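Local structure of putative glucarate dehydratase (Pseudomonas fluorescens, 4IT1) at residues E163-A168 against D365-T370; L313-Y318 against S340-S345; D324-A329 against A359-L364; S350-A355 against G392-T397. The protein probably catalyses the magnesium-dependent dehydration of D-glucarate to 5-dehydro-4-deoxy-D-glucarate, as expected of the glucarate dehydratase subfamily of the mandelate racemase/muconate lactonizing enzymes. All coordinates share one frame; numbering follows the deposited sequence.

All four contacts belong to the barrel domain and show how its last strands and helices close on one another. Contact 2 lies deepest, pairing two neighbouring strands and their polar ends beside the magnesium site. Contact 1 touches it through Asp369 and Met341 and seals the barrel with backbone bonds, a ring face and water. Contacts 3 and 4 share helix 348-360, and each packs a helix residue's methyl against aliphatic groups. Contact 3, farther from the chain's centre and close to the second subunit, adds one amide bond, whereas contact 4 is wholly apolar. Polar chemistry thus gathers toward the active site, and apolar chemistry between the layers.

Contact 1: residues E163-A168 against D365-T370; sequences EVPFSA and DYACDT
Phe166 and Cys368 turn their side chains alike, with CG of the phenylalanine (chi1 -82°) and SG of the cysteine (chi1 -62°) lying beside their own backbone N, and the ring comes to rest with a face against Cys368 CB. The contact closes the (beta/alpha)7beta barrel of the enolase superfamily: 365-370 fills the place of the eighth strand next to the first, 163-170, although a single bridge is all that pairs the two backbones. Cys368 N donates to Pro165 O over 3.0 Å, coming from above the carbonyl plane, and Ser167 N donates to Cys368 O at 3.1 Å, nearly in line with the C=O bond. Cys368 CB makes a CH-pi contact, 3.9 Å from the centroid of the Phe166 ring, while SG stands farther off above the face. Asp369 O meets the rim of the same ring at CE1, 3.7 Å away, and Thr370 CB approaches it obliquely. Leu351 and Met354 of helix 348-360 also pack on the phenylalanine; with an alanine here, Cys368 CB would lose its ring face and a gap would probably open between the closing segment and that helix. Asp369 OD2 forms a salt bridge with Lys213, close to the magnesium site. Its other oxygen, OD1, accepts a hydrogen bond from a water at 2.8 Å, which also lies 2.8 Å from Ser167 OG.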
loop_
_atom_site.group_PDB
_atom_site.type_symbol
_atom_site.label_atom_id
_atom_site.label_comp_id
_atom_site.label_asym_id
_atom_site.label_seq_id
_atom_site.Cartn_x
_atom_site.Cartn_y
_atom_site.Cartn_z
ATOM N N GLU A 163 -19.235 -3.812 10.138
ATOM C CA GLU A 163 -20.017 -4.784 9.392
ATOM C C GLU A 163 -19.653 -4.703 7.911
ATOM O O GLU A 163 -19.574 -3.608 7.345
ATOM C CB GLU A 163 -21.504 -4.520 9.577
ATOM C CG GLU A 163 -22.026 -4.885 10.954
ATOM C CD GLU A 163 -23.539 -4.945 11.008
ATOM O OE1 GLU A 163 -24.193 -4.556 10.016
ATOM O OE2 GLU A 163 -24.074 -5.386 12.046
ATOM N N VAL A 164 -19.432 -5.863 7.295
ATOM C CA VAL A 164 -19.052 -5.949 5.882
ATOM C C VAL A 164 -20.174 -6.593 5.077
ATOM O O VAL A 164 -20.509 -7.757 5.307
ATOM C CB VAL A 164 -17.744 -6.749 5.687
ATOM C CG1 VAL A 164 -17.402 -6.861 4.208
ATOM C CG2 VAL A 164 -16.595 -6.097 6.448
ATOM N N PRO A 165 -20.769 -5.837 4.133
ATOM C CA PRO A 165 -21.893 -6.374 3.352
ATOM C C PRO A 165 -21.450 -7.438 2.335
ATOM O O PRO A 165 -20.290 -7.451 1.912
ATOM C CB PRO A 165 -22.462 -5.138 2.642
ATOM C CG PRO A 165 -21.320 -4.173 2.565
ATOM C CD PRO A 165 -20.398 -4.470 3.722
ATOM N N PHE A 166 -22.371 -8.330 1.980
ATOM C CA PHE A 166 -22.114 -9.399 1.022
ATOM C C PHE A 166 -23.344 -9.618 0.180
ATOM O O PHE A 166 -24.450 -9.267 0.589
ATOM C CB PHE A 166 -21.771 -10.704 1.735
ATOM C CG PHE A 166 -20.342 -10.802 2.170
ATOM C CD1 PHE A 166 -19.379 -11.339 1.322
ATOM C CD2 PHE A 166 -19.956 -10.371 3.435
ATOM C CE1 PHE A 166 -18.058 -11.445 1.728
ATOM C CE2 PHE A 166 -18.633 -10.471 3.845
ATOM C CZ PHE A 166 -17.682 -11.008 2.988
ATOM N N SER A 167 -23.154 -10.205 -0.996
ATOM C CA SER A 167 -24.281 -10.524 -1.856
ATOM C C SER A 167 -24.626 -11.999 -1.759
ATOM O O SER A 167 -23.884 -12.797 -1.166
ATOM C CB SER A 167 -24.002 -10.122 -3.311
ATOM O OG SER A 167 -22.806 -10.708 -3.788
ATOM N N ALA A 168 -25.776 -12.346 -2.317
ATOM C CA ALA A 168 -26.150 -13.736 -2.484
ATOM C C ALA A 168 -25.569 -14.189 -3.816
ATOM O O ALA A 168 -25.918 -13.626 -4.862
ATOM C CB ALA A 168 -27.664 -13.871 -2.490
ATOM N N ASP A 365 -16.568 -0.119 -2.303
ATOM C CA ASP A 365 -17.586 0.475 -3.165
ATOM C C ASP A 365 -18.834 -0.369 -3.387
ATOM O O ASP A 365 -19.882 0.162 -3.761
ATOM C CB ASP A 365 -16.963 0.868 -4.505
ATOM C CG ASP A 365 -15.884 1.910 -4.348
ATOM O OD1 ASP A 365 -16.209 3.023 -3.883
ATOM O OD2 ASP A 365 -14.712 1.621 -4.675
ATOM N N TYR A 366 -18.719 -1.676 -3.173
ATOM C CA TYR A 366 -19.836 -2.598 -3.388
ATOM C C TYR A 366 -19.771 -3.725 -2.372
ATOM O O TYR A 366 -18.735 -3.942 -1.744
ATOM C CB TYR A 366 -19.807 -3.194 -4.801
ATOM C CG TYR A 366 -19.826 -2.189 -5.929
ATOM C CD1 TYR A 366 -18.638 -1.630 -6.419
ATOM C CD2 TYR A 366 -21.026 -1.811 -6.524
ATOM C CE1 TYR A 366 -18.651 -0.711 -7.460
ATOM C CE2 TYR A 366 -21.051 -0.889 -7.566
ATOM C CZ TYR A 366 -19.862 -0.345 -8.030
ATOM O OH TYR A 366 -19.891 0.563 -9.061
ATOM N N ALA A 367 -20.886 -4.435 -2.213
ATOM C CA ALA A 367 -20.943 -5.627 -1.372
ATOM C C ALA A 367 -19.979 -6.684 -1.902
ATOM O O ALA A 367 -19.804 -6.835 -3.114
ATOM C CB ALA A 367 -22.361 -6.179 -1.326
ATOM N N CYS A 368 -19.362 -7.409 -0.978
ATOM C CA CYS A 368 -18.362 -8.407 -1.312
ATOM C C CYS A 368 -18.971 -9.724 -1.796
ATOM O O CYS A 368 -20.197 -9.903 -1.758
ATOM C CB CYS A 368 -17.452 -8.635 -0.118
ATOM S SG CYS A 368 -16.541 -7.155 0.352
ATOM N N ASP A 369 -18.105 -10.629 -2.265
ATOM C CA ASP A 369 -18.530 -11.911 -2.845
ATOM C C ASP A 369 -18.133 -13.075 -1.957
ATOM O O ASP A 369 -17.005 -13.120 -1.449
ATOM C CB ASP A 369 -17.925 -12.123 -4.237
ATOM C CG ASP A 369 -18.701 -11.424 -5.332
ATOM O OD1 ASP A 369 -19.942 -11.563 -5.381
ATOM O OD2 ASP A 369 -18.056 -10.758 -6.172
ATOM N N THR A 370 -19.060 -14.018 -1.780
ATOM C CA THR A 370 -18.807 -15.202 -0.957
ATOM C C THR A 370 -19.573 -16.434 -1.443
ATOM O O THR A 370 -20.638 -16.324 -2.068
ATOM C CB THR A 370 -19.085 -14.936 0.542
ATOM O OG1 THR A 370 -18.440 -15.939 1.338
ATOM C CG2 THR A 370 -20.594 -14.923 0.843
HETATM O O HOH W 1 -21.106 -9.068 -5.296
HETATM O O HOH W 2 -23.516 -15.649 -1.401
HETATM O O HOH W 3 -21.428 -13.183 -2.577
#

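Contact 2: residues L313-Y318 against S340-S345; sequences LADHHY and SMHSNS
Ser340 begins the pairing with 313-318: its O accepts from Ala314 N at 2.8 Å, and its CB meets Leu313 CD2, the parallel register of two adjacent barrel strands. Met341 turns to the other face of the sheet, where SD touches Ala314 CB at 3.8 Å. Next comes His342, the predicted proton acceptor, whose side chain lies about 5 Å from the bound magnesium. Its ND1 donates to Asp315 OD2 over 2.7 Å; the oxygen lies in the imidazole plane, yet the bond arrives on its anti side, tilted 33° from the carboxylate plane, which is turned 48° from the ring. Asp315 reaches this point because its CG stands anti to the backbone N (chi1 -174°). Its other oxygen, OD1, is gripped twice, by His317 N as a helix N-cap bond and by His317 ND1 at 2.8 Å, so one carboxylate positions two histidines. With an alanine in its place both ND1 atoms lose this acceptor, and the His342 ring would probably turn more freely, while His317 keeps its NE2 bond to Ser350. Ser343 OG bonds to His342 O and sits at the edge of the His317 ring, 3.2 Å from CE1. Asn344 OD1 shares a water with Asp315 OD2. The two strands are joined by helix 322-334 in a beta-alpha-beta crossover; its Leu328 covers Ala314 and its Thr325 covers Met341, which also packs on Met354 of helix 348-360.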
loop_
_atom_site.group_PDB
_atom_site.type_symbol
_atom_site.label_atom_id
_atom_site.label_comp_id
_atom_site.label_asym_id
_atom_site.label_seq_id
_atom_site.Cartn_x
_atom_site.Cartn_y
_atom_site.Cartn_z
ATOM N N LEU A 313 -12.478 -6.563 -8.593
ATOM C CA LEU A 313 -12.806 -7.446 -7.481
ATOM C C LEU A 313 -11.533 -8.090 -6.942
ATOM O O LEU A 313 -11.011 -9.038 -7.527
ATOM C CB LEU A 313 -13.829 -8.507 -7.897
ATOM C CG LEU A 313 -15.086 -8.021 -8.633
ATOM C CD1 LEU A 313 -16.007 -9.196 -8.890
ATOM C CD2 LEU A 313 -15.832 -6.926 -7.876
ATOM N N ALA A 314 -11.025 -7.546 -5.843
ATOM C CA ALA A 314 -9.864 -8.099 -5.157
ATOM C C ALA A 314 -10.189 -9.432 -4.475
ATOM O O ALA A 314 -11.358 -9.787 -4.304
ATOM C CB ALA A 314 -9.325 -7.097 -4.145
ATOM N N ASP A 315 -9.139 -10.153 -4.095
ATOM C CA ASP A 315 -9.224 -11.487 -3.495
ATOM C C ASP A 315 -7.865 -11.698 -2.860
ATOM O O ASP A 315 -6.861 -11.831 -3.566
ATOM C CB ASP A 315 -9.486 -12.545 -4.570
ATOM C CG ASP A 315 -9.725 -13.938 -3.999
ATOM O OD1 ASP A 315 -9.061 -14.322 -3.011
ATOM O OD2 ASP A 315 -10.579 -14.661 -4.567
ATOM N N HIS A 316 -7.825 -11.694 -1.529
ATOM C CA HIS A 316 -6.554 -11.639 -0.819
ATOM C C HIS A 316 -5.728 -12.903 -1.045
ATOM O O HIS A 316 -4.509 -12.898 -0.843
ATOM C CB HIS A 316 -6.775 -11.403 0.680
ATOM C CG HIS A 316 -7.336 -12.587 1.409
ATOM N ND1 HIS A 316 -8.688 -12.856 1.461
ATOM C CD2 HIS A 316 -6.727 -13.571 2.114
ATOM C CE1 HIS A 316 -8.889 -13.952 2.173
ATOM N NE2 HIS A 316 -7.714 -14.406 2.579
ATOM N N HIS A 317 -6.404 -13.973 -1.459
ATOM C CA HIS A 317 -5.764 -15.269 -1.635
ATOM C C HIS A 317 -4.714 -15.234 -2.724
ATOM O O HIS A 317 -3.621 -15.777 -2.549
ATOM C CB HIS A 317 -6.791 -16.338 -1.962
ATOM C CG HIS A 317 -7.797 -16.555 -0.881
ATOM N ND1 HIS A 317 -9.133 -16.259 -1.040
ATOM C CD2 HIS A 317 -7.666 -17.046 0.375
ATOM C CE1 HIS A 317 -9.783 -16.563 0.069
ATOM N NE2 HIS A 317 -8.915 -17.040 0.943
ATOM N N TYR A 318 -5.033 -14.594 -3.844
ATOM C CA TYR A 318 -4.084 -14.582 -4.957
ATOM C C TYR A 318 -3.411 -13.250 -5.211
ATOM O O TYR A 318 -2.392 -13.195 -5.895
ATOM C CB TYR A 318 -4.681 -15.175 -6.236
ATOM C CG TYR A 318 -5.875 -14.468 -6.814
ATOM C CD1 TYR A 318 -5.729 -13.294 -7.559
ATOM C CD2 TYR A 318 -7.145 -15.007 -6.679
ATOM C CE1 TYR A 318 -6.828 -12.661 -8.115
ATOM C CE2 TYR A 318 -8.254 -14.380 -7.238
ATOM C CZ TYR A 318 -8.089 -13.203 -7.947
ATOM O OH TYR A 318 -9.189 -12.579 -8.507
ATOM N N SER A 340 -14.031 -4.003 -4.631
ATOM C CA SER A 340 -14.806 -4.878 -3.771
ATOM C C SER A 340 -13.970 -6.132 -3.559
ATOM O O SER A 340 -12.970 -6.336 -4.238
ATOM C CB SER A 340 -16.148 -5.210 -4.413
ATOM O OG SER A 340 -16.979 -5.921 -3.515
ATOM N N MET A 341 -14.367 -6.964 -2.608
ATOM C CA MET A 341 -13.569 -8.124 -2.250
ATOM C C MET A 341 -14.293 -9.392 -2.697
ATOM O O MET A 341 -15.497 -9.363 -2.963
ATOM C CB MET A 341 -13.329 -8.131 -0.744
ATOM C CG MET A 341 -11.909 -8.454 -0.331
ATOM S SD MET A 341 -10.770 -7.097 -0.630
ATOM C CE MET A 341 -11.673 -5.704 0.048
ATOM N N HIS A 342 -13.557 -10.497 -2.795
ATOM C CA HIS A 342 -14.110 -11.749 -3.313
ATOM C C HIS A 342 -13.382 -12.942 -2.705
ATOM O O HIS A 342 -12.212 -12.837 -2.327
ATOM C CB HIS A 342 -14.017 -11.786 -4.852
ATOM C CG HIS A 342 -14.140 -13.163 -5.439
ATOM N ND1 HIS A 342 -13.123 -14.092 -5.377
ATOM C CD2 HIS A 342 -15.159 -13.767 -6.095
ATOM C CE1 HIS A 342 -13.513 -15.211 -5.962
ATOM N NE2 HIS A 342 -14.745 -15.041 -6.406
ATOM N N SER A 343 -14.098 -14.059 -2.588
ATOM C CA SER A 343 -13.509 -15.363 -2.243
ATOM C C SER A 343 -14.461 -16.465 -2.664
ATOM O O SER A 343 -15.681 -16.336 -2.516
ATOM C CB SER A 343 -13.192 -15.473 -0.756
ATOM O OG SER A 343 -12.183 -14.544 -0.393
ATOM N N ASN A 344 -13.899 -17.535 -3.218
ATOM C CA ASN A 344 -14.696 -18.650 -3.715
ATOM C C ASN A 344 -14.303 -19.954 -3.026
ATOM O O ASN A 344 -13.178 -20.067 -2.527
ATOM C CB ASN A 344 -14.565 -18.766 -5.240
ATOM C CG ASN A 344 -13.167 -19.165 -5.683
ATOM O OD1 ASN A 344 -12.178 -18.509 -5.351
ATOM N ND2 ASN A 344 -13.084 -20.252 -6.437
ATOM N N SER A 345 -15.234 -20.916 -2.997
ATOM C CA SER A 345 -15.010 -22.251 -2.409
ATOM C C SER A 345 -14.089 -22.210 -1.192
ATOM O O SER A 345 -12.975 -22.740 -1.209
ATOM C CB SER A 345 -14.494 -23.245 -3.460
ATOM O OG SER A 345 -15.553 -23.671 -4.302
HETATM O O HOH W 4 -9.769 -17.466 -4.413
HETATM O O HOH W 5 -10.554 -12.016 -0.308
#

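Contact 3: residues D324-A329 against A359-L364; sequences DTQTLA and AAVPNL
Gln326 packs the aliphatic part of its side chain against Val361, CG lying 4.3 Å from Val361 CG1. Leu328 turns to the interior instead, packing on Val312 and Ala314 of strand 311-314, so helix 322-334 has one flank for the barrel and another for the chain that leaves its neighbour. One turn on from Gln326, Ala329 carries most of the contact. Its CB points at 359-364 and touches two side chains: Val361 CG1 at 4.0 Å and Asn363 OD1 at 3.8 Å. The backbone of Ala329 adds the polar part, its O accepting from Asn363 ND2 over 2.9 Å with an N-H...O angle of 163°. The oxygen lies close to the amide plane of the asparagine, whereas ND2 stands well above the plane of the carbonyl it meets. Asn363 reaches it with CG between its own backbone N and carbonyl carbon (chi1 64°), which turns the amide toward the helix. Around this point Arg161 binds Val361 O, and Asn96 of the second subunit donates to Ala360 O. The pairing joins adjacent helices of the barrel's outer layer, where 359-364 turns back toward the strands. Its chemistry implies a small apolar patch with one polar tie: methyl contacts alone have little directionality, and the one straight amide bond gives the contact its direction and probably shares, with Arg161 and Asn96 of the second subunit, in fixing the loop.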
loop_
_atom_site.group_PDB
_atom_site.type_symbol
_atom_site.label_atom_id
_atom_site.label_comp_id
_atom_site.label_asym_id
_atom_site.label_seq_id
_atom_site.Cartn_x
_atom_site.Cartn_y
_atom_site.Cartn_z
ATOM N N ASP A 324 -1.226 -6.361 0.722
ATOM C CA ASP A 324 -1.179 -6.175 -0.729
ATOM C C ASP A 324 -2.548 -5.764 -1.260
ATOM O O ASP A 324 -2.651 -4.951 -2.183
ATOM C CB ASP A 324 -0.690 -7.453 -1.436
ATOM C CG ASP A 324 0.832 -7.594 -1.432
ATOM O OD1 ASP A 324 1.544 -6.679 -0.957
ATOM O OD2 ASP A 324 1.324 -8.634 -1.918
ATOM N N THR A 325 -3.593 -6.339 -0.669
ATOM C CA THR A 325 -4.977 -5.978 -0.976
ATOM C C THR A 325 -5.297 -4.500 -0.641
ATOM O O THR A 325 -6.081 -3.850 -1.350
ATOM C CB THR A 325 -5.954 -6.926 -0.259
ATOM O OG1 THR A 325 -5.767 -8.259 -0.753
ATOM C CG2 THR A 325 -7.380 -6.531 -0.506
ATOM N N GLN A 326 -4.679 -3.982 0.420
ATOM C CA GLN A 326 -4.855 -2.587 0.818
ATOM C C GLN A 326 -4.160 -1.689 -0.195
ATOM O O GLN A 326 -4.718 -0.675 -0.635
ATOM C CB GLN A 326 -4.273 -2.333 2.211
ATOM C CG GLN A 326 -4.947 -3.088 3.341
ATOM C CD GLN A 326 -4.447 -2.640 4.697
ATOM O OE1 GLN A 326 -4.874 -1.612 5.222
ATOM N NE2 GLN A 326 -3.535 -3.407 5.271
ATOM N N THR A 327 -2.940 -2.074 -0.563
ATOM C CA THR A 327 -2.224 -1.413 -1.651
ATOM C C THR A 327 -3.092 -1.367 -2.897
ATOM O O THR A 327 -3.269 -0.299 -3.479
ATOM C CB THR A 327 -0.892 -2.101 -1.961
ATOM O OG1 THR A 327 -0.133 -2.184 -0.757
ATOM C CG2 THR A 327 -0.099 -1.289 -2.979
ATOM N N LEU A 328 -3.659 -2.511 -3.282
ATOM C CA LEU A 328 -4.556 -2.527 -4.427
ATOM C C LEU A 328 -5.720 -1.541 -4.258
ATOM O O LEU A 328 -6.021 -0.782 -5.182
ATOM C CB LEU A 328 -5.080 -3.938 -4.748
ATOM C CG LEU A 328 -6.101 -3.986 -5.903
ATOM C CD1 LEU A 328 -5.542 -3.491 -7.247
ATOM C CD2 LEU A 328 -6.708 -5.367 -6.039
ATOM N N ALA A 329 -6.383 -1.560 -3.098
ATOM C CA ALA A 329 -7.536 -0.672 -2.872
ATOM C C ALA A 329 -7.140 0.795 -3.072
ATOM O O ALA A 329 -7.851 1.561 -3.726
ATOM C CB ALA A 329 -8.135 -0.892 -1.490
ATOM N N ALA A 359 -12.673 -4.433 5.980
ATOM C CA ALA A 359 -13.103 -3.533 7.043
ATOM C C ALA A 359 -12.135 -2.380 7.228
ATOM O O ALA A 359 -12.526 -1.315 7.701
ATOM C CB ALA A 359 -13.281 -4.294 8.353
ATOM N N ALA A 360 -10.874 -2.593 6.857
ATOM C CA ALA A 360 -9.858 -1.548 6.993
ATOM C C ALA A 360 -9.738 -0.626 5.778
ATOM O O ALA A 360 -8.959 0.338 5.807
ATOM C CB ALA A 360 -8.506 -2.150 7.345
ATOM N N VAL A 361 -10.489 -0.913 4.715
ATOM C CA VAL A 361 -10.371 -0.100 3.502
ATOM C C VAL A 361 -11.486 0.936 3.396
ATOM O O VAL A 361 -12.675 0.589 3.453
ATOM C CB VAL A 361 -10.169 -0.921 2.188
ATOM C CG1 VAL A 361 -8.953 -1.839 2.311
ATOM C CG2 VAL A 361 -11.409 -1.710 1.800
ATOM N N PRO A 362 -11.094 2.215 3.261
ATOM C CA PRO A 362 -12.036 3.330 3.217
ATOM C C PRO A 362 -12.916 3.217 1.993
ATOM O O PRO A 362 -14.128 3.426 2.080
ATOM C CB PRO A 362 -11.127 4.560 3.094
ATOM C CG PRO A 362 -9.788 4.109 3.569
ATOM C CD PRO A 362 -9.698 2.673 3.152
ATOM N N ASN A 363 -12.302 2.860 0.865
ATOM C CA ASN A 363 -13.005 2.806 -0.411
ATOM C C ASN A 363 -13.545 1.419 -0.778
ATOM O O ASN A 363 -13.129 0.814 -1.758
ATOM C CB ASN A 363 -12.157 3.426 -1.535
ATOM C CG ASN A 363 -10.864 2.671 -1.796
ATOM O OD1 ASN A 363 -10.150 2.276 -0.870
ATOM N ND2 ASN A 363 -10.552 2.476 -3.077
ATOM N N LEU A 364 -14.477 0.927 0.033
ATOM C CA LEU A 364 -15.238 -0.278 -0.279
ATOM C C LEU A 364 -16.530 0.116 -0.996
ATOM O O LEU A 364 -17.474 0.604 -0.376
ATOM C CB LEU A 364 -15.540 -1.074 0.998
ATOM C CG LEU A 364 -16.236 -2.434 0.854
ATOM C CD1 LEU A 364 -15.469 -3.340 -0.097
ATOM C CD2 LEU A 364 -16.405 -3.115 2.207
#

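Contact 4: residues S350-A355 against G392-T397; sequences SLMAMA and GCVKIT
Ala355 N donates to Leu351 O at 2.9 Å, an ordinary helical bond that places these two residues one turn apart, on the flank of helix 348-360 that meets Val394. What passes between 350-355 and 392-397 is apolar throughout. Val394 carries the strand's side of it, its CB pointing at the helix and its two methyls shared out: CG1 goes to Met352 and Ala355, CG2 to Leu351. With CG1 anti to the backbone N (chi1 173°), that branch reaches the end of the methionine, and Met352 CE comes within 3.2 Å of it, closer than carbons usually sit, with SD following at 3.8 Å. The methionine gets there by bending at chi2 and chi3, so that its terminal thioether lies across the valine rather than alongside it. Ala355 CB fills the next position, 4.0 Å from Val394 CG1 and 3.8 Å from Ile396 CD1; CD1 also lies near the alanine's carbonyl carbon, and the isoleucine side chain packs further on His356 and Ala359. At the start of the same segment, Ser350 N binds Glu69 and Ser350 OG binds Arg53, both from the N-terminal antiparallel sheet. Leu351 and Val394 share a further neighbour in Phe166, which both touch. The helix axis runs almost at right angles to the strand, crossing at -86° with a closest approach of 9.6 Å. The short strand 393-395 is an antiparallel addition to the first barrel strand, 163-170, and lies across the last helix of the (beta/alpha)7beta barrel, the fold of this superfamily.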
loop_
_atom_site.group_PDB
_atom_site.type_symbol
_atom_site.label_atom_id
_atom_site.label_comp_id
_atom_site.label_asym_id
_atom_site.label_seq_id
_atom_site.Cartn_x
_atom_site.Cartn_y
_atom_site.Cartn_z
ATOM N N SER A 350 -11.046 -17.971 5.683
ATOM C CA SER A 350 -10.971 -17.070 4.538
ATOM C C SER A 350 -11.974 -15.928 4.680
ATOM O O SER A 350 -11.627 -14.758 4.481
ATOM C CB SER A 350 -11.205 -17.832 3.228
ATOM O OG SER A 350 -10.055 -18.576 2.866
ATOM N N LEU A 351 -13.207 -16.279 5.042
ATOM C CA LEU A 351 -14.284 -15.308 5.163
ATOM C C LEU A 351 -13.888 -14.162 6.097
ATOM O O LEU A 351 -14.186 -13.004 5.812
ATOM C CB LEU A 351 -15.575 -15.988 5.633
ATOM C CG LEU A 351 -16.889 -15.191 5.662
ATOM C CD1 LEU A 351 -17.274 -14.636 4.294
ATOM C CD2 LEU A 351 -18.024 -16.037 6.227
ATOM N N MET A 352 -13.181 -14.485 7.179
ATOM C CA MET A 352 -12.797 -13.486 8.175
ATOM C C MET A 352 -11.595 -12.641 7.771
ATOM O O MET A 352 -11.588 -11.428 8.011
ATOM C CB MET A 352 -12.587 -14.113 9.565
ATOM C CG MET A 352 -13.883 -14.500 10.265
ATOM S SD MET A 352 -15.052 -13.130 10.422
ATOM C CE MET A 352 -16.600 -14.005 10.272
ATOM N N ALA A 353 -10.579 -13.279 7.182
ATOM C CA ALA A 353 -9.423 -12.556 6.648
ATOM C C ALA A 353 -9.908 -11.547 5.611
ATOM O O ALA A 353 -9.557 -10.368 5.658
ATOM C CB ALA A 353 -8.426 -13.520 6.031
ATOM N N MET A 354 -10.744 -12.026 4.696
ATOM C CA MET A 354 -11.389 -11.173 3.720
ATOM C C MET A 354 -12.160 -10.030 4.404
ATOM O O MET A 354 -11.959 -8.864 4.058
ATOM C CB MET A 354 -12.307 -11.995 2.815
ATOM C CG MET A 354 -13.025 -11.158 1.767
ATOM S SD MET A 354 -14.080 -12.069 0.624
ATOM C CE MET A 354 -14.942 -13.182 1.735
ATOM N N ALA A 355 -13.013 -10.362 5.379
ATOM C CA ALA A 355 -13.851 -9.354 6.055
ATOM C C ALA A 355 -13.025 -8.278 6.755
ATOM O O ALA A 355 -13.315 -7.090 6.622
ATOM C CB ALA A 355 -14.826 -10.003 7.028
ATOM N N GLY A 392 -27.143 -9.806 5.823
ATOM C CA GLY A 392 -26.210 -9.844 4.704
ATOM C C GLY A 392 -24.853 -9.264 5.041
ATOM O O GLY A 392 -24.183 -8.712 4.171
ATOM N N CYS A 393 -24.447 -9.394 6.302
ATOM C CA CYS A 393 -23.185 -8.832 6.771
ATOM C C CYS A 393 -22.423 -9.764 7.697
ATOM O O CYS A 393 -22.991 -10.676 8.295
ATOM C CB CYS A 393 -23.415 -7.504 7.503
ATOM S SG CYS A 393 -23.741 -6.074 6.449
ATOM N N VAL A 394 -21.130 -9.493 7.819
ATOM C CA VAL A 394 -20.252 -10.187 8.737
ATOM C C VAL A 394 -19.736 -9.166 9.752
ATOM O O VAL A 394 -19.147 -8.146 9.376
ATOM C CB VAL A 394 -19.074 -10.839 7.980
ATOM C CG1 VAL A 394 -18.064 -11.429 8.940
ATOM C CG2 VAL A 394 -19.575 -11.912 7.026
ATOM N N LYS A 395 -19.972 -9.446 11.035
ATOM C CA LYS A 395 -19.550 -8.569 12.127
ATOM C C LYS A 395 -18.055 -8.641 12.399
ATOM O O LYS A 395 -17.492 -9.728 12.535
ATOM C CB LYS A 395 -20.306 -8.910 13.419
ATOM C CG LYS A 395 -21.506 -8.025 13.722
ATOM C CD LYS A 395 -22.800 -8.578 13.143
ATOM C CE LYS A 395 -23.998 -8.069 13.933
ATOM N NZ LYS A 395 -25.299 -8.422 13.299
ATOM N N ILE A 396 -17.423 -7.473 12.490
ATOM C CA ILE A 396 -16.050 -7.376 12.979
ATOM C C ILE A 396 -16.116 -7.033 14.468
ATOM O O ILE A 396 -16.722 -6.028 14.853
ATOM C CB ILE A 396 -15.225 -6.310 12.208
ATOM C CG1 ILE A 396 -15.323 -6.526 10.693
ATOM C CG2 ILE A 396 -13.768 -6.287 12.669
ATOM C CD1 ILE A 396 -14.785 -7.858 10.205
ATOM N N THR A 397 -15.499 -7.873 15.294
ATOM C CA THR A 397 -15.566 -7.719 16.748
ATOM C C THR A 397 -14.206 -7.382 17.362
ATOM O O THR A 397 -13.233 -7.126 16.649
ATOM C CB THR A 397 -16.151 -8.973 17.439
ATOM O OG1 THR A 397 -15.139 -9.983 17.562
ATOM C CG2 THR A 397 -17.348 -9.524 16.663
#